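Local coordinates for protein L-glyceraldehyde 3-phosphate reductase (Clostridium beijerinckii, PDB 6HG6) that binds NADPH in an aldo-keto reductase barrel and acts as an aldehyde reductase that detoxifies furfural, at residues D61-Y66 / Y136-D141; I94-G99 / E130-F135. All blocks are in the same frame, centred on the assembly; numbering follows the deposited sequence.

Contact 1 (D61-Y66 / Y136-D141); sequences DLANNY and YHHRMD. With NDP (NADPH dihydro-nicotinamide-adenine-dinucleotide phosphate), chain B.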
ATOM      1  N   ASP A  61      -2.802   5.311   2.475  1.00 17.48           N
ATOM      2  CA  ASP A  61      -2.614   4.084   3.287  1.00 17.48           C
ATOM      3  C   ASP A  61      -1.874   4.444   4.567  1.00 17.10           C
ATOM      4  O   ASP A  61      -0.781   5.022   4.524  1.00 17.18           O
ATOM      5  CB  ASP A  61      -1.848   3.024   2.487  1.00 18.49           C
ATOM      6  CG  ASP A  61      -1.676   1.720   3.227  1.00 19.07           C
ATOM      7  OD1 ASP A  61      -2.696   0.983   3.408  1.00 18.98           O
ATOM      8  OD2 ASP A  61      -0.543   1.527   3.756  1.00 22.06           O
ATOM      9  N   LEU A  62      -2.491   4.111   5.683  1.00 16.63           N
ATOM     10  CA  LEU A  62      -1.911   4.276   7.021  1.00 17.52           C
ATOM     11  C   LEU A  62      -1.948   2.952   7.756  1.00 16.97           C
ATOM     12  O   LEU A  62      -2.460   1.933   7.238  1.00 17.53           O
ATOM     13  CB  LEU A  62      -2.704   5.345   7.763  1.00 18.76           C
ATOM     14  CG  LEU A  62      -2.564   6.726   7.160  1.00 20.11           C
ATOM     15  CD1 LEU A  62      -3.748   6.987   6.220  1.00 21.95           C
ATOM     16  CD2 LEU A  62      -2.487   7.750   8.251  1.00 21.85           C
ATOM     17  N   ALA A  63      -1.363   2.975   8.935  1.00 17.62           N
ATOM     18  CA  ALA A  63      -1.389   1.888   9.913  1.00 17.09           C
ATOM     19  C   ALA A  63      -1.301   2.591  11.261  1.00 16.99           C
ATOM     20  O   ALA A  63      -0.773   3.733  11.359  1.00 16.31           O
ATOM     21  CB  ALA A  63      -0.247   0.904   9.783  1.00 18.08           C
ATOM     22  N   ASN A  64      -1.765   1.888  12.266  1.00 17.07           N
ATOM     23  CA  ASN A  64      -1.727   2.435  13.633  1.00 17.21           C
ATOM     24  C   ASN A  64      -0.316   2.933  13.962  1.00 18.19           C
ATOM     25  O   ASN A  64      -0.189   4.046  14.521  1.00 19.66           O
ATOM     26  CB  ASN A  64      -2.279   1.450  14.666  1.00 17.63           C
ATOM     27  CG  ASN A  64      -1.629   0.085  14.739  1.00 17.76           C
ATOM     28  OD1 ASN A  64      -0.647  -0.212  14.032  1.00 17.29           O
ATOM     29  ND2 ASN A  64      -2.180  -0.733  15.633  1.00 17.26           N
ATOM     30  N   ASN A  65       0.705   2.144  13.668  1.00 18.12           N
ATOM     31  CA  ASN A  65       2.059   2.363  14.201  1.00 20.47           C
ATOM     32  C   ASN A  65       2.942   3.190  13.268  1.00 20.72           C
ATOM     33  O   ASN A  65       4.121   3.380  13.643  1.00 21.06           O
ATOM     34  CB  ASN A  65       2.715   1.055  14.638  1.00 22.34           C
ATOM     35  CG  ASN A  65       3.100   0.139  13.507  1.00 23.82           C
ATOM     36  OD1 ASN A  65       2.923   0.470  12.335  1.00 23.39           O
ATOM     37  ND2 ASN A  65       3.608  -1.031  13.865  1.00 25.10           N
ATOM     38  N   TYR A  66       2.400   3.770  12.191  1.00 19.62           N
ATOM     39  CA  TYR A  66       3.213   4.646  11.315  1.00 20.72           C
ATOM     40  C   TYR A  66       3.600   5.925  12.034  1.00 20.94           C
ATOM     41  O   TYR A  66       2.768   6.536  12.771  1.00 20.76           O
ATOM     42  CB  TYR A  66       2.496   4.984  10.014  1.00 21.02           C
ATOM     43  CG  TYR A  66       2.296   3.825   9.085  1.00 21.76           C
ATOM     44  CD1 TYR A  66       2.875   2.589   9.321  1.00 22.85           C
ATOM     45  CD2 TYR A  66       1.706   4.022   7.849  1.00 22.54           C
ATOM     46  CE1 TYR A  66       2.775   1.548   8.408  1.00 24.04           C
ATOM     47  CE2 TYR A  66       1.557   2.977   6.948  1.00 24.08           C
ATOM     48  CZ  TYR A  66       2.089   1.726   7.225  1.00 25.68           C
ATOM     49  OH  TYR A  66       1.935   0.654   6.356  1.00 30.43           O
ATOM     50  N   TYR A 136      -7.308  -3.339   7.911  1.00 15.49           N
ATOM     51  CA  TYR A 136      -6.487  -4.537   7.689  1.00 15.89           C
ATOM     52  C   TYR A 136      -6.011  -5.201   8.970  1.00 16.10           C
ATOM     53  O   TYR A 136      -5.643  -4.487   9.908  1.00 16.02           O
ATOM     54  CB  TYR A 136      -5.171  -4.144   7.042  1.00 16.37           C
ATOM     55  CG  TYR A 136      -5.216  -3.738   5.596  1.00 16.34           C
ATOM     56  CD1 TYR A 136      -5.347  -2.410   5.225  1.00 16.46           C
ATOM     57  CD2 TYR A 136      -4.969  -4.672   4.617  1.00 16.93           C
ATOM     58  CE1 TYR A 136      -5.247  -2.016   3.905  1.00 17.08           C
ATOM     59  CE2 TYR A 136      -4.905  -4.311   3.287  1.00 17.94           C
ATOM     60  CZ  TYR A 136      -5.023  -2.977   2.934  1.00 17.78           C
ATOM     61  OH  TYR A 136      -4.945  -2.619   1.622  1.00 19.55           O
ATOM     62  N   HIS A 137      -5.986  -6.526   8.951  1.00 16.48           N
ATOM     63  CA  HIS A 137      -5.125  -7.304   9.859  1.00 16.62           C
ATOM     64  C   HIS A 137      -3.718  -7.166   9.233  1.00 17.78           C
ATOM     65  O   HIS A 137      -3.521  -7.527   8.077  1.00 16.90           O
ATOM     66  CB  HIS A 137      -5.596  -8.731  10.062  1.00 17.18           C
ATOM     67  CG  HIS A 137      -4.820  -9.425  11.139  1.00 17.56           C
ATOM     68  ND1 HIS A 137      -4.567 -10.779  11.128  1.00 19.03           N
ATOM     69  CD2 HIS A 137      -4.232  -8.927  12.255  1.00 17.77           C
ATOM     70  CE1 HIS A 137      -3.886 -11.131  12.199  1.00 19.62           C
ATOM     71  NE2 HIS A 137      -3.647  -9.997  12.927  1.00 19.04           N
ATOM     72  N   HIS A 138      -2.797  -6.560   9.969  1.00 17.50           N
ATOM     73  CA  HIS A 138      -1.504  -6.080   9.436  1.00 18.27           C
ATOM     74  C   HIS A 138      -0.524  -7.214   9.110  1.00 19.30           C
ATOM     75  O   HIS A 138       0.367  -7.009   8.284  1.00 19.83           O
ATOM     76  CB  HIS A 138      -0.933  -5.066  10.423  1.00 18.64           C
ATOM     77  CG  HIS A 138       0.037  -4.099   9.840  1.00 19.62           C
ATOM     78  ND1 HIS A 138       0.444  -2.993  10.549  1.00 20.05           N
ATOM     79  CD2 HIS A 138       0.688  -4.066   8.654  1.00 20.12           C
ATOM     80  CE1 HIS A 138       1.310  -2.318   9.829  1.00 21.13           C
ATOM     81  NE2 HIS A 138       1.497  -2.962   8.675  1.00 21.41           N
ATOM     82  N   ARG A 139      -0.616  -8.351   9.791  1.00 19.74           N
ATOM     83  CA  ARG A 139       0.260  -9.507   9.529  1.00 20.49           C
ATOM     84  C   ARG A 139      -0.403 -10.753  10.114  1.00 21.07           C
ATOM     85  O   ARG A 139      -1.300 -10.632  10.982  1.00 20.75           O
ATOM     86  CB  ARG A 139       1.644  -9.332  10.159  1.00 21.45           C
ATOM     87  CG  ARG A 139       1.608  -9.040  11.662  1.00 21.28           C
ATOM     88  CD  ARG A 139       2.780  -9.591  12.416  1.00 23.16           C
ATOM     89  NE  ARG A 139       2.949  -9.022  13.761  1.00 23.29           N
ATOM     90  CZ  ARG A 139       4.055  -9.114  14.467  1.00 25.09           C
ATOM     91  NH1 ARG A 139       5.096  -9.793  14.012  1.00 27.23           N
ATOM     92  NH2 ARG A 139       4.138  -8.555  15.661  1.00 25.73           N
ATOM     93  N   MET A 140       0.069 -11.912   9.703  1.00 21.56           N
ATOM     94  CA  MET A 140      -0.453 -13.168  10.259  1.00 22.38           C
ATOM     95  C   MET A 140      -0.040 -13.306  11.738  1.00 23.08           C
ATOM     96  O   MET A 140       1.071 -12.923  12.121  1.00 24.10           O
ATOM     97  CB  MET A 140       0.059 -14.359   9.455  1.00 23.60           C
ATOM     98  CG  MET A 140      -0.376 -14.324   8.003  1.00 23.54           C
ATOM     99  SD  MET A 140       0.087 -15.795   7.089  1.00 25.80           S
ATOM    100  CE  MET A 140       1.856 -15.605   6.874  1.00 27.05           C
ATOM    101  N   ASP A 141      -0.927 -13.864  12.547  1.00 23.18           N
ATOM    102  CA  ASP A 141      -0.612 -14.251  13.930  1.00 24.19           C
ATOM    103  C   ASP A 141      -0.933 -15.725  14.071  1.00 26.04           C
ATOM    104  O   ASP A 141      -2.068 -16.086  14.380  1.00 25.94           O
ATOM    105  CB  ASP A 141      -1.419 -13.447  14.945  1.00 23.19           C
ATOM    106  CG  ASP A 141      -1.028 -13.826  16.364  1.00 24.54           C
ATOM    107  OD1 ASP A 141      -0.098 -14.652  16.520  1.00 24.77           O
ATOM    108  OD2 ASP A 141      -1.678 -13.292  17.296  1.00 24.35           O
TER
HETATM  109  PA  NDP B 401       8.713   2.747  -2.011  0.70 32.74           P
HETATM  110  O1A NDP B 401       9.369   1.422  -2.210  0.70 23.24           O
HETATM  111  O2A NDP B 401       7.870   3.434  -3.038  0.70 27.82           O
HETATM  112  O5B NDP B 401       9.782   3.796  -1.423  0.70 30.48           O
HETATM  113  C5B NDP B 401       9.369   5.165  -1.167  0.70 32.03           C
HETATM  114  C4B NDP B 401      10.590   6.034  -1.017  0.70 32.06           C
HETATM  115  O4B NDP B 401      11.397   5.888  -2.214  0.70 32.09           O
HETATM  116  C3B NDP B 401      10.351   7.544  -0.875  0.70 33.54           C
HETATM  117  O3B NDP B 401      10.159   7.966   0.473  0.70 31.87           O
HETATM  118  C2B NDP B 401      11.645   8.101  -1.455  0.70 34.23           C
HETATM  119  O2B NDP B 401      12.644   7.979  -0.446  0.70 38.68           O
HETATM  120  C1B NDP B 401      11.931   7.133  -2.596  0.70 33.78           C
HETATM  121  N9A NDP B 401      11.335   7.474  -3.882  0.70 34.83           N
HETATM  122  C8A NDP B 401      10.001   7.502  -4.205  0.70 35.78           C
HETATM  123  N7A NDP B 401       9.773   7.791  -5.462  0.70 35.30           N
HETATM  124  C5A NDP B 401      11.037   7.963  -6.007  0.70 34.90           C
HETATM  125  C6A NDP B 401      11.473   8.283  -7.308  0.70 36.26           C
HETATM  126  N6A NDP B 401      10.648   8.493  -8.331  0.70 36.27           N
HETATM  127  N1A NDP B 401      12.812   8.369  -7.520  0.70 38.21           N
HETATM  128  C2A NDP B 401      13.637   8.154  -6.485  0.70 38.31           C
HETATM  129  N3A NDP B 401      13.341   7.841  -5.225  0.70 37.78           N
HETATM  130  C4A NDP B 401      12.010   7.758  -5.046  0.70 37.21           C
HETATM  131  O3  NDP B 401       7.689   2.591  -0.768  0.70 32.63           O
HETATM  132  PN  NDP B 401       7.838   2.424   0.817  0.70 33.41           P
HETATM  133  O1N NDP B 401       7.996   3.793   1.390  0.70 33.60           O
HETATM  134  O2N NDP B 401       8.819   1.351   1.166  0.70 35.28           O
HETATM  135  O5D NDP B 401       6.363   1.877   1.174  0.70 32.55           O
HETATM  136  C5D NDP B 401       5.230   2.554   0.572  0.70 29.31           C
HETATM  137  C4D NDP B 401       4.014   2.354   1.445  0.70 23.55           C
HETATM  138  O4D NDP B 401       3.723   0.948   1.537  0.70 27.34           O
HETATM  139  C3D NDP B 401       4.143   2.775   2.906  0.70 25.75           C
HETATM  140  O3D NDP B 401       4.023   4.185   3.033  0.70 26.41           O
HETATM  141  C2D NDP B 401       2.979   1.985   3.515  0.70 25.29           C
HETATM  142  O2D NDP B 401       1.764   2.643   3.269  0.70 21.22           O
HETATM  143  C1D NDP B 401       3.045   0.665   2.752  0.70 27.84           C
HETATM  144  N1N NDP B 401       3.793  -0.380   3.495  0.70 28.84           N
HETATM  145  C2N NDP B 401       3.120  -1.459   4.014  0.70 30.28           C
HETATM  146  C3N NDP B 401       3.682  -2.307   4.929  0.70 30.20           C
HETATM  147  C7N NDP B 401       2.870  -3.462   5.453  0.70 30.62           C
HETATM  148  O7N NDP B 401       1.667  -3.585   5.153  0.70 25.81           O
HETATM  149  N7N NDP B 401       3.493  -4.314   6.266  0.70 24.74           N
HETATM  150  C4N NDP B 401       5.097  -2.026   5.353  0.70 32.33           C
HETATM  151  C5N NDP B 401       5.789  -0.970   4.583  0.70 31.83           C
HETATM  152  C6N NDP B 401       5.160  -0.269   3.666  0.70 29.55           C
HETATM  153  P2B NDP B 401      13.815   9.093  -0.426  0.70 39.52           P
HETATM  154  O1X NDP B 401      13.377  10.428  -0.994  0.70 39.29           O
HETATM  155  O2X NDP B 401      14.193   9.201   1.043  0.70 41.67           O
HETATM  156  O3X NDP B 401      14.897   8.430  -1.266  0.70 44.74           O
HETATM  157  O   HOH W   1      -4.212  -0.133   1.442  1.00 23.57           O
HETATM  158  O   HOH W   2      -0.056  -2.705  13.269  1.00 19.13           O
HETATM  159  O   HOH W   3       3.963  -1.612   7.743  1.00 40.19           O
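A63 and H138 make the closest approach between the two segments: A63 CB lies 3.6 Å from H138 CE1, oblique to the imidazole. The same methyl sits over one face of the Y66 ring, toward its rim, so the alanine fills the angle between the two aromatic groups. Y66 OH and H138 NE2 are 4.3 Å apart, too far for a direct bond, and a water spans them, 3.0 Å from H138 NE2 but only weakly bonded to Y66 OH. A second water, at the ring edge and 2.8 Å from H138 ND1, donates to N64 OD1, so both imidazole nitrogens have water partners, which probably steadies the rotation of the ring. The ring reaches this place with CG swung anti to the main-chain nitrogen of H138 (chi1 -157°), and its edge faces the nicotinamide carboxamide, H138 NE2 lying 3.4 Å from N7N of NADPH. D61 grips the ribose of that nucleotide, taking a 2.6 Å hydrogen bond on OD2 from O2D. Its other oxygen, OD1, accepts a hydrogen bond from a water 2.7 Å away, which also bonds Y136 OH; the carboxylate and tyrosine planes stand 84° apart. Further out, K97 binds Y66 OH and forms a salt bridge with D61 OD2. D61, Y66, K97 and H138 around the nicotinamide end are consistent with the Asp-Tyr-Lys-His tetrad of aldo-keto reductases. The loop after strand 59-61 and the end of strand 132-137 thus meet beside the mouth of the barrel, with strand 93-98 between their strands; N64 packs on helix 113-127, and Y136 reaches I191 and Q193 of strand 189-195.

Contact 2 (I94-G99 / E130-F135); sequences ISTKAG and EYVDIF. With EDO (1,2-ethanediol), chain G.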
ATOM      1  N   ILE A  94      -9.290   5.699   2.642  1.00 14.89           N
ATOM      2  CA  ILE A  94      -8.349   5.766   3.762  1.00 15.00           C
ATOM      3  C   ILE A  94      -8.311   4.403   4.421  1.00 15.74           C
ATOM      4  O   ILE A  94      -9.367   3.832   4.740  1.00 15.70           O
ATOM      5  CB  ILE A  94      -8.775   6.869   4.731  1.00 15.57           C
ATOM      6  CG1 ILE A  94      -8.891   8.216   4.015  1.00 16.62           C
ATOM      7  CG2 ILE A  94      -7.801   6.881   5.897  1.00 15.57           C
ATOM      8  CD1 ILE A  94      -9.642   9.264   4.805  1.00 18.06           C
ATOM      9  N   SER A  95      -7.126   3.873   4.609  1.00 16.06           N
ATOM     10  CA  SER A  95      -6.980   2.585   5.305  1.00 16.90           C
ATOM     11  C   SER A  95      -6.280   2.796   6.651  1.00 17.70           C
ATOM     12  O   SER A  95      -5.515   3.767   6.835  1.00 18.76           O
ATOM     13  CB  SER A  95      -6.195   1.611   4.496  1.00 18.36           C
ATOM     14  OG  SER A  95      -4.875   2.138   4.296  1.00 21.36           O
ATOM     15  N   THR A  96      -6.468   1.838   7.536  1.00 16.43           N
ATOM     16  CA  THR A  96      -5.526   1.672   8.660  1.00 16.54           C
ATOM     17  C   THR A  96      -5.447   0.169   8.959  1.00 15.69           C
ATOM     18  O   THR A  96      -6.107  -0.641   8.262  1.00 15.84           O
ATOM     19  CB  THR A  96      -5.857   2.542   9.874  1.00 17.60           C
ATOM     20  OG1 THR A  96      -4.656   2.503  10.661  1.00 19.60           O
ATOM     21  CG2 THR A  96      -7.067   2.042  10.630  1.00 17.75           C
ATOM     22  N   LYS A  97      -4.618  -0.189   9.915  1.00 15.61           N
ATOM     23  CA  LYS A  97      -4.270  -1.582  10.199  1.00 16.15           C
ATOM     24  C   LYS A  97      -3.938  -1.716  11.678  1.00 16.54           C
ATOM     25  O   LYS A  97      -3.571  -0.732  12.318  1.00 16.41           O
ATOM     26  CB  LYS A  97      -3.036  -2.016   9.383  1.00 17.77           C
ATOM     27  CG  LYS A  97      -2.943  -1.437   7.981  1.00 18.01           C
ATOM     28  CD  LYS A  97      -1.819  -2.093   7.167  1.00 18.93           C
ATOM     29  CE  LYS A  97      -1.651  -1.526   5.781  1.00 19.64           C
ATOM     30  NZ  LYS A  97      -1.000  -0.198   5.859  1.00 19.97           N
ATOM     31  N   ALA A  98      -4.049  -2.947  12.141  1.00 16.91           N
ATOM     32  CA  ALA A  98      -3.598  -3.388  13.468  1.00 16.30           C
ATOM     33  C   ALA A  98      -3.032  -4.796  13.299  1.00 16.88           C
ATOM     34  O   ALA A  98      -3.620  -5.625  12.529  1.00 16.26           O
ATOM     35  CB  ALA A  98      -4.762  -3.366  14.425  1.00 16.59           C
ATOM     36  N   GLY A  99      -1.917  -5.074  13.951  1.00 17.54           N
ATOM     37  CA  GLY A  99      -1.328  -6.426  13.920  1.00 18.36           C
ATOM     38  C   GLY A  99       0.151  -6.466  14.225  1.00 19.56           C
ATOM     39  O   GLY A  99       0.652  -7.549  14.615  1.00 20.56           O
ATOM     40  N   GLU A 130     -15.192   8.767  11.125  0.50 17.93           N
ATOM     41  CA  GLU A 130     -16.313   7.894  11.540  0.50 19.31           C
ATOM     42  C   GLU A 130     -15.974   6.452  11.153  0.50 17.38           C
ATOM     43  O   GLU A 130     -16.350   5.526  11.872  0.50 16.63           O
ATOM     44  CB  GLU A 130     -17.602   8.374  10.880  0.50 22.47           C
ATOM     45  CG  GLU A 130     -18.844   7.873  11.573  0.50 26.73           C
ATOM     46  CD  GLU A 130     -19.085   8.396  12.979  0.50 30.35           C
ATOM     47  OE1 GLU A 130     -18.616   9.538  13.279  0.50 32.85           O
ATOM     48  OE2 GLU A 130     -19.719   7.638  13.788  0.50 33.40           O
ATOM     49  N   TYR A 131     -15.264   6.272  10.044  1.00 16.07           N
ATOM     50  CA  TYR A 131     -14.869   4.952   9.555  1.00 15.34           C
ATOM     51  C   TYR A 131     -13.685   5.096   8.644  1.00 14.75           C
ATOM     52  O   TYR A 131     -13.484   6.147   8.086  1.00 14.28           O
ATOM     53  CB  TYR A 131     -16.003   4.246   8.816  1.00 15.26           C
ATOM     54  CG  TYR A 131     -16.568   5.007   7.659  1.00 15.75           C
ATOM     55  CD1 TYR A 131     -16.023   4.938   6.398  1.00 16.37           C
ATOM     56  CD2 TYR A 131     -17.699   5.795   7.825  1.00 16.88           C
ATOM     57  CE1 TYR A 131     -16.555   5.647   5.346  1.00 16.30           C
ATOM     58  CE2 TYR A 131     -18.233   6.517   6.768  1.00 17.64           C
ATOM     59  CZ  TYR A 131     -17.647   6.457   5.522  1.00 17.70           C
ATOM     60  OH  TYR A 131     -18.194   7.140   4.465  1.00 18.91           O
ATOM     61  N   VAL A 132     -12.945   4.022   8.534  1.00 14.63           N
ATOM     62  CA  VAL A 132     -11.926   3.890   7.479  1.00 14.98           C
ATOM     63  C   VAL A 132     -12.564   3.111   6.310  1.00 14.97           C
ATOM     64  O   VAL A 132     -13.532   2.329   6.499  1.00 15.70           O
ATOM     65  CB  VAL A 132     -10.647   3.201   7.960  1.00 14.87           C
ATOM     66  CG1 VAL A 132      -9.899   4.094   8.934  1.00 17.09           C
ATOM     67  CG2 VAL A 132     -10.901   1.799   8.518  1.00 14.75           C
ATOM     68  N   ASP A 133     -12.042   3.296   5.126  1.00 15.00           N
ATOM     69  CA  ASP A 133     -12.578   2.562   3.948  1.00 15.12           C
ATOM     70  C   ASP A 133     -12.140   1.115   4.025  1.00 15.21           C
ATOM     71  O   ASP A 133     -12.960   0.255   3.674  1.00 14.91           O
ATOM     72  CB  ASP A 133     -12.140   3.246   2.659  1.00 15.69           C
ATOM     73  CG  ASP A 133     -12.704   4.659   2.639  1.00 16.90           C
ATOM     74  OD1 ASP A 133     -13.880   4.824   2.284  1.00 17.38           O
ATOM     75  OD2 ASP A 133     -11.964   5.580   3.057  1.00 16.73           O
ATOM     76  N   ILE A 134     -10.874   0.886   4.401  1.00 14.81           N
ATOM     77  CA  ILE A 134     -10.289  -0.467   4.485  1.00 14.89           C
ATOM     78  C   ILE A 134      -9.649  -0.588   5.844  1.00 14.53           C
ATOM     79  O   ILE A 134      -8.772   0.223   6.185  1.00 15.30           O
ATOM     80  CB  ILE A 134      -9.301  -0.768   3.337  1.00 15.85           C
ATOM     81  CG1 ILE A 134      -9.914  -0.469   1.965  1.00 17.39           C
ATOM     82  CG2 ILE A 134      -8.856  -2.212   3.481  1.00 16.37           C
ATOM     83  CD1 ILE A 134      -8.870  -0.413   0.843  1.00 19.28           C
ATOM     84  N   PHE A 135      -9.975  -1.657   6.529  1.00 14.75           N
ATOM     85  CA  PHE A 135      -9.300  -1.975   7.805  1.00 14.49           C
ATOM     86  C   PHE A 135      -8.610  -3.322   7.653  1.00 15.20           C
ATOM     87  O   PHE A 135      -9.249  -4.313   7.355  1.00 16.06           O
ATOM     88  CB  PHE A 135     -10.295  -1.956   8.954  1.00 14.47           C
ATOM     89  CG  PHE A 135      -9.668  -2.246  10.292  1.00 14.92           C
ATOM     90  CD1 PHE A 135      -8.560  -1.559  10.721  1.00 15.87           C
ATOM     91  CD2 PHE A 135     -10.236  -3.166  11.147  1.00 16.01           C
ATOM     92  CE1 PHE A 135      -8.010  -1.796  11.972  1.00 15.65           C
ATOM     93  CE2 PHE A 135      -9.719  -3.371  12.417  1.00 16.25           C
ATOM     94  CZ  PHE A 135      -8.594  -2.708  12.818  1.00 16.00           C
TER
HETATM   95  C1  EDO G 406     -15.445  12.506   8.648  1.00 49.35           C
HETATM   96  O1  EDO G 406     -15.713  11.126   8.867  1.00 50.20           O
HETATM   97  C2  EDO G 406     -14.445  12.757   7.587  1.00 50.25           C
HETATM   98  O2  EDO G 406     -13.597  13.874   7.838  1.00 56.66           O
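Two neighbouring parallel strands of the TIM barrel meet here, 93-98 and 132-137, the ends of a beta-alpha-beta unit whose crossover runs through helix 113-127. S95 pairs with I134 and T96 with F135. T96 N donates to I134 O at 3.1 Å, and that same carbonyl receives a CA-H...O contact from S95. Just before I134 the chain turns a corner at D133, where I94 O accepts hydrogen bonds from D133 N at 2.8 Å and, weakly, from I134 N at 3.3 Å. The side chain of D133 returns the link: its CG lies beside the main-chain nitrogen, anti to the carbonyl carbon (chi1 -61°), bringing OD2 within 2.7 Å of I94 N. That bond is nearly straight (170°) and meets OD2 on the anti side, 27° out of the carboxylate plane. On the helix-facing side T96 CG2 touches V132 CG1 at 3.9 Å, while the F135 ring runs alongside T96 and approaches A98, its CZ 4.2 Å from A98 CB. D133 OD2 also forms a salt bridge with R89, so this buried oxygen has both an amide and a guanidinium partner, an environment that would probably favour its negative charge.

From the N terminus the chain leaves strand 59-61 and passes through 61-66, the first half of contact 1. It then runs along helix 72-85 to strand 93-98, which opens contact 2, and returns by helix 113-127 to 130-135, which closes it. With the very next residue 136-141 begins and closes contact 1, so contact 2 is nested inside the longer loop. The two share strand 132-137: contact 2 uses its N-terminal part, contact 1 its C-terminal end. Their centres are about 9 Å apart, and side chains join them, D61 OD1 lying 2.6 Å from S95 OG, a probable hydrogen bond. Together they tie three successive barrel strands to the cofactor site.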